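Local coordinates for protein TetR-family transcriptional regulator (Pectobacterium atrosepticum, PDB 2HYT) that probably binds DNA through an N-terminal helix-turn-helix and regulates transcription, as TetR-family proteins do, at residues R74-A77 / I78-A82; E147-P150 / Q151-A154; G171-G174 / N175-L178. One frame throughout, in Å; residues are numbered along the deposited sequence. Where two conformers were deposited one is given.

Contact 1. Residues R74-A77 / I78-A82; sequences RLQA and ISDTA. With EDO (1,2-ethanediol), chain D.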
# COMPACT_ATOMS: atom_id res chain seq x y z
N ARG A 74 5.56 -3.93 19.63
CA ARG A 74 4.38 -4.63 20.15
C ARG A 74 4.11 -5.94 19.37
O ARG A 74 3.81 -7.02 19.92
CB ARG A 74 3.16 -3.72 20.07
CG ARG A 74 3.16 -2.62 21.11
CD ARG A 74 1.98 -1.66 20.87
NE ARG A 74 0.69 -2.34 20.95
CZ ARG A 74 -0.48 -1.78 20.65
NH1 ARG A 74 -0.54 -0.54 20.21
NH2 ARG A 74 -1.58 -2.49 20.72
N LEU A 75 4.26 -5.85 18.06
CA LEU A 75 4.00 -6.96 17.18
C LEU A 75 5.07 -8.05 17.31
O LEU A 75 4.75 -9.24 17.35
CB LEU A 75 3.88 -6.48 15.74
CG LEU A 75 2.64 -5.63 15.49
CD1 LEU A 75 2.89 -4.84 14.21
CD2 LEU A 75 1.35 -6.46 15.46
N GLN A 76 6.35 -7.64 17.37
CA GLN A 76 7.44 -8.59 17.56
C GLN A 76 7.24 -9.33 18.88
O GLN A 76 7.48 -10.55 18.95
CB GLN A 76 8.76 -7.86 17.54
CG GLN A 76 9.99 -8.77 17.74
CD GLN A 76 10.21 -9.70 16.56
OE1 GLN A 76 10.23 -9.25 15.40
NE2 GLN A 76 10.41 -10.97 16.85
N ALA A 77 6.79 -8.62 19.91
CA ALA A 77 6.56 -9.26 21.21
C ALA A 77 5.48 -10.34 21.21
O ALA A 77 5.56 -11.31 21.96
CB ALA A 77 6.24 -8.24 22.26
N ILE A 78 4.45 -10.18 20.40
CA ILE A 78 3.43 -11.20 20.29
C ILE A 78 4.04 -12.48 19.78
O ILE A 78 3.79 -13.57 20.33
CB ILE A 78 2.27 -10.73 19.37
CG1 ILE A 78 1.48 -9.60 20.02
CG2 ILE A 78 1.38 -11.94 18.98
CD1 ILE A 78 0.46 -8.90 19.07
N SER A 79 4.84 -12.42 18.71
CA SER A 79 5.34 -13.71 18.17
C SER A 79 6.51 -14.24 19.01
O SER A 79 6.72 -15.46 19.12
CB SER A 79 5.67 -13.62 16.68
OG SER A 79 6.39 -12.46 16.38
N ASP A 80 7.22 -13.34 19.68
CA ASP A 80 8.32 -13.76 20.56
C ASP A 80 7.82 -14.54 21.77
O ASP A 80 8.47 -15.48 22.22
CB ASP A 80 9.11 -12.56 21.06
CG ASP A 80 10.10 -12.03 20.04
OD1 ASP A 80 10.34 -12.68 19.00
OD2 ASP A 80 10.67 -10.97 20.35
N THR A 81 6.65 -14.16 22.28
CA THR A 81 6.14 -14.70 23.53
C THR A 81 5.25 -15.89 23.30
O THR A 81 4.86 -16.58 24.25
CB THR A 81 5.36 -13.63 24.32
OG1 THR A 81 4.19 -13.23 23.62
CG2 THR A 81 6.20 -12.43 24.48
N ALA A 82 4.93 -16.16 22.04
CA ALA A 82 4.01 -17.22 21.71
C ALA A 82 4.47 -18.58 22.16
O ALA A 82 5.64 -18.93 22.01
CB ALA A 82 3.76 -17.24 20.21
C1 EDO D . 1.66 2.88 19.15
O1 EDO D . 1.63 1.63 19.86
C2 EDO D . 0.77 3.84 19.94
O2 EDO D . -0.27 4.37 19.13
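Q76 reaches forward one helical turn to D80, amide to carboxylate. With its CG anti to the backbone N (chi1 180°), the glutamine side chain starts out beside its own carbonyl carbon. CB makes only the first step; CG of Q76 then passes 3.5 Å from OD2 of D80, and the bend at chi2 (68°) swings NE2 toward the carboxylate. At the tip, NE2 of Q76 donates to OD1 of D80 over 2.7 Å. The oxygen lies in the plane of the amide but is approached from above the carboxylate plane, the two groups crossing with their planes 48° apart. This i to i+4 pair sits near the C-terminal end of helix 56-81, D80 toward solvent and Q76 also against helices 85-98 and 122-141; in TetR proteins such a long helix joins the DNA-binding domain to the C-terminal one. Beneath the pair, D80 N bonds to Q76 O at 2.9 Å. Facing helix 85-98, two branched aliphatics make a loose apolar contact, CD2 of L75 to CD1 of I78 at 4.4 Å. R74 points the other way: its NH1 donates to O1 of an ethanediol at 3.1 Å, in the guanidinium plane, while NH2 forms a salt bridge with E102.

Contact 2. Residues E147-P150 / Q151-A154; sequences EADP and QALA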
# COMPACT_ATOMS: atom_id res chain seq x y z
N GLU A 147 6.99 -24.46 1.84
CA GLU A 147 8.15 -23.83 1.25
C GLU A 147 7.75 -22.69 0.32
O GLU A 147 6.85 -22.83 -0.53
CB GLU A 147 8.99 -24.86 0.50
CG GLU A 147 9.77 -25.77 1.44
CD GLU A 147 11.17 -25.26 1.70
OE1 GLU A 147 11.38 -24.02 1.75
OE2 GLU A 147 12.07 -26.12 1.85
N ALA A 148 8.43 -21.55 0.50
CA ALA A 148 8.24 -20.35 -0.28
C ALA A 148 9.40 -19.44 0.03
O ALA A 148 10.15 -19.69 0.98
CB ALA A 148 6.95 -19.69 0.08
N ASP A 149 9.63 -18.42 -0.80
CA ASP A 149 10.64 -17.45 -0.48
C ASP A 149 10.12 -16.59 0.67
O ASP A 149 9.07 -15.97 0.55
CB ASP A 149 10.98 -16.54 -1.66
CG ASP A 149 12.04 -15.54 -1.31
OD1 ASP A 149 13.21 -15.96 -1.06
OD2 ASP A 149 11.72 -14.35 -1.23
N PRO A 150 10.84 -16.56 1.79
CA PRO A 150 10.38 -15.77 2.91
C PRO A 150 10.08 -14.32 2.61
O PRO A 150 9.07 -13.81 3.09
CB PRO A 150 11.51 -15.93 3.96
CG PRO A 150 12.16 -17.13 3.63
CD PRO A 150 12.08 -17.27 2.13
N GLN A 151 10.94 -13.64 1.85
CA GLN A 151 10.76 -12.22 1.58
C GLN A 151 9.52 -11.97 0.70
O GLN A 151 8.76 -11.03 0.93
CB GLN A 151 11.97 -11.57 0.96
CG GLN A 151 11.93 -10.05 1.11
CD GLN A 151 13.25 -9.42 0.77
OE1 GLN A 151 13.50 -9.12 -0.38
NE2 GLN A 151 14.13 -9.26 1.77
N ALA A 152 9.38 -12.80 -0.32
CA ALA A 152 8.19 -12.74 -1.18
C ALA A 152 6.89 -12.93 -0.39
O ALA A 152 5.97 -12.15 -0.51
CB ALA A 152 8.28 -13.79 -2.28
N LEU A 153 6.86 -13.94 0.46
CA LEU A 153 5.67 -14.24 1.23
C LEU A 153 5.40 -13.16 2.25
O LEU A 153 4.28 -12.74 2.41
CB LEU A 153 5.79 -15.60 1.88
CG LEU A 153 4.60 -16.07 2.66
CD1 LEU A 153 3.28 -15.95 1.83
CD2 LEU A 153 4.82 -17.52 3.10
N ALA A 154 6.45 -12.62 2.86
CA ALA A 154 6.29 -11.51 3.80
C ALA A 154 5.72 -10.28 3.12
O ALA A 154 4.90 -9.60 3.70
CB ALA A 154 7.59 -11.20 4.54
O HOH W 1 13.93 -14.45 1.08
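An aspartate N-cap starts helix 150-170: D149 turns its carboxylate back over the first turn and accepts from the backbone of A152. A chi1 of -180° sets the carboxylate across from the residue's own N, and OD2 of D149 comes to 3.0 Å from A152 N. The N-H...O angle of 162° makes this a fairly straight bond; A152 N meets OD2 of D149 on the anti side, 25° out of the carboxylate plane. The other oxygen is used as well, through a water that donates to OD1 of D149 at 2.7 Å and accepts from Q151 N, so the carboxylate serves two first-turn amides, one directly and one through solvent. Aspartate suits the place because its short chain reaches these N-H groups and its negative charge should interact favourably with the helix dipole. P150 follows as N1, a position where proline is well tolerated since no helix carbonyl needs its missing N-H.

Regular helix bonding begins here, with D149 O accepting from L153 N at 3.0 Å and P150 O from A154 N at 2.9 Å. Within the all-helical C-terminal domain of this TetR-family protein, the capped turn is wedged between helix 122-141 and the second subunit. CD2 of L153 lies 4.3 Å from CB of A148, and L153 also packs on I136. Small A152 lies against W167 of the second subunit, while the extended Q151 uses OE1 to accept from NE1 of that tryptophan and NE2 to donate to Q133 of its own chain.

Contact 3. Residues G171-G174 / N175-L178; sequences GEDG and NARL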
# COMPACT_ATOMS: atom_id res chain seq x y z
N GLY A 171 -14.11 2.76 7.57
CA GLY A 171 -15.48 2.52 7.98
C GLY A 171 -15.98 3.56 8.98
O GLY A 171 -15.22 4.13 9.78
N GLU A 172 -17.27 3.83 8.91
CA GLU A 172 -17.97 4.43 10.04
C GLU A 172 -18.09 3.32 11.11
O GLU A 172 -18.08 3.59 12.30
CB GLU A 172 -19.36 4.94 9.61
N ASP A 173 -18.20 2.06 10.66
CA ASP A 173 -18.26 0.94 11.58
C ASP A 173 -16.98 0.11 11.51
O ASP A 173 -16.93 -0.99 10.95
CB ASP A 173 -19.52 0.08 11.37
CG ASP A 173 -19.90 -0.68 12.62
OD1 ASP A 173 -18.99 -1.00 13.42
OD2 ASP A 173 -21.12 -0.92 12.81
N GLY A 174 -15.94 0.67 12.10
CA GLY A 174 -14.67 -0.01 12.18
C GLY A 174 -14.77 -1.33 12.93
O GLY A 174 -14.11 -2.29 12.58
N ASN A 175 -15.59 -1.39 14.00
CA ASN A 175 -15.71 -2.64 14.74
C ASN A 175 -16.21 -3.79 13.89
O ASN A 175 -15.67 -4.92 13.92
CB ASN A 175 -16.66 -2.46 15.91
CG ASN A 175 -16.13 -1.53 16.96
OD1 ASN A 175 -14.98 -1.65 17.37
ND2 ASN A 175 -16.98 -0.62 17.43
N ALA A 176 -17.23 -3.50 13.08
CA ALA A 176 -17.80 -4.47 12.13
C ALA A 176 -16.74 -4.90 11.11
O ALA A 176 -16.53 -6.09 10.86
CB ALA A 176 -19.00 -3.88 11.43
N ARG A 177 -16.08 -3.91 10.51
CA ARG A 177 -15.05 -4.20 9.49
C ARG A 177 -13.91 -5.01 10.09
O ARG A 177 -13.38 -5.93 9.45
CB ARG A 177 -14.50 -2.91 8.89
CG ARG A 177 -15.51 -2.23 8.00
CD ARG A 177 -14.87 -1.25 7.08
NE ARG A 177 -15.88 -0.74 6.17
CZ ARG A 177 -15.66 0.08 5.15
NH1 ARG A 177 -14.46 0.53 4.90
NH2 ARG A 177 -16.67 0.48 4.37
N LEU A 178 -13.50 -4.68 11.31
CA LEU A 178 -12.44 -5.49 11.94
C LEU A 178 -12.76 -7.00 12.01
O LEU A 178 -11.92 -7.85 11.67
CB LEU A 178 -12.07 -4.94 13.34
CG LEU A 178 -11.12 -5.77 14.19
CD1 LEU A 178 -9.77 -5.98 13.48
CD2 LEU A 178 -10.91 -5.17 15.59
O HOH W 2 -17.20 0.93 15.00
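From G171 to G174 the backbone turns out of the loop after helix 150-170 and into helix 174-190, whose first i to i+4 bonds run from R177 N to D173 O at 3.1 Å and from L178 N to G174 O at 2.8 Å. D173 is the N-cap. Its chi1 of -156° swings CG away from the backbone N, and this brings OD1 of D173 to 3.1 Å from A176 N. That N-H points at the oxygen from well above the carboxylate plane, 55° out of it. The same OD1 accepts from a water, which in turn takes the N-H of N175 at 3.0 Å, so one oxygen serves two amides of the first turn, one directly and one through the water. CB of A176 lies 3.5 Å from CG of D173; a methyl is small enough to sit against the carboxylate while its own N-H is being capped.

R177 goes back along the loop. Its chain is extended from CG to NE, and the guanidinium lays one face over CA of G171, which stands 3.6 Å above the plane and toward its rim. With no side chain, G171 lets the arginine chain and guanidinium lie close over its CA. The charged end belongs mainly to helix 150-170: NH1 donates to W167 O, and the group makes a cation-pi contact with the ring of W167. The end of L178 leads to I168 and to L97 of helix 85-98.

The negative carboxylate probably offsets the partial positive charge of the helix start, while the arginine ties the incoming helix to the end of the preceding one.

In the fold
Contacts 2 and 3 mark the N-terminal ends of the successive helices 150-170 and 174-190, with an aspartate cap at each, and within one chain their centres are about 30 Å apart. Across the dimer they meet: Q151 of contact 2 packs on R177 of contact 3 of the second subunit. Contact 1 lies instead near the C-terminal end of helix 56-81, with its centre about 20 Å from that of contact 2 and about 25 Å from that of contact 3; no other chain of the assembly touches its segments. Its ethanediol, bound by R74 and E104, probably comes from the crystallisation liquor.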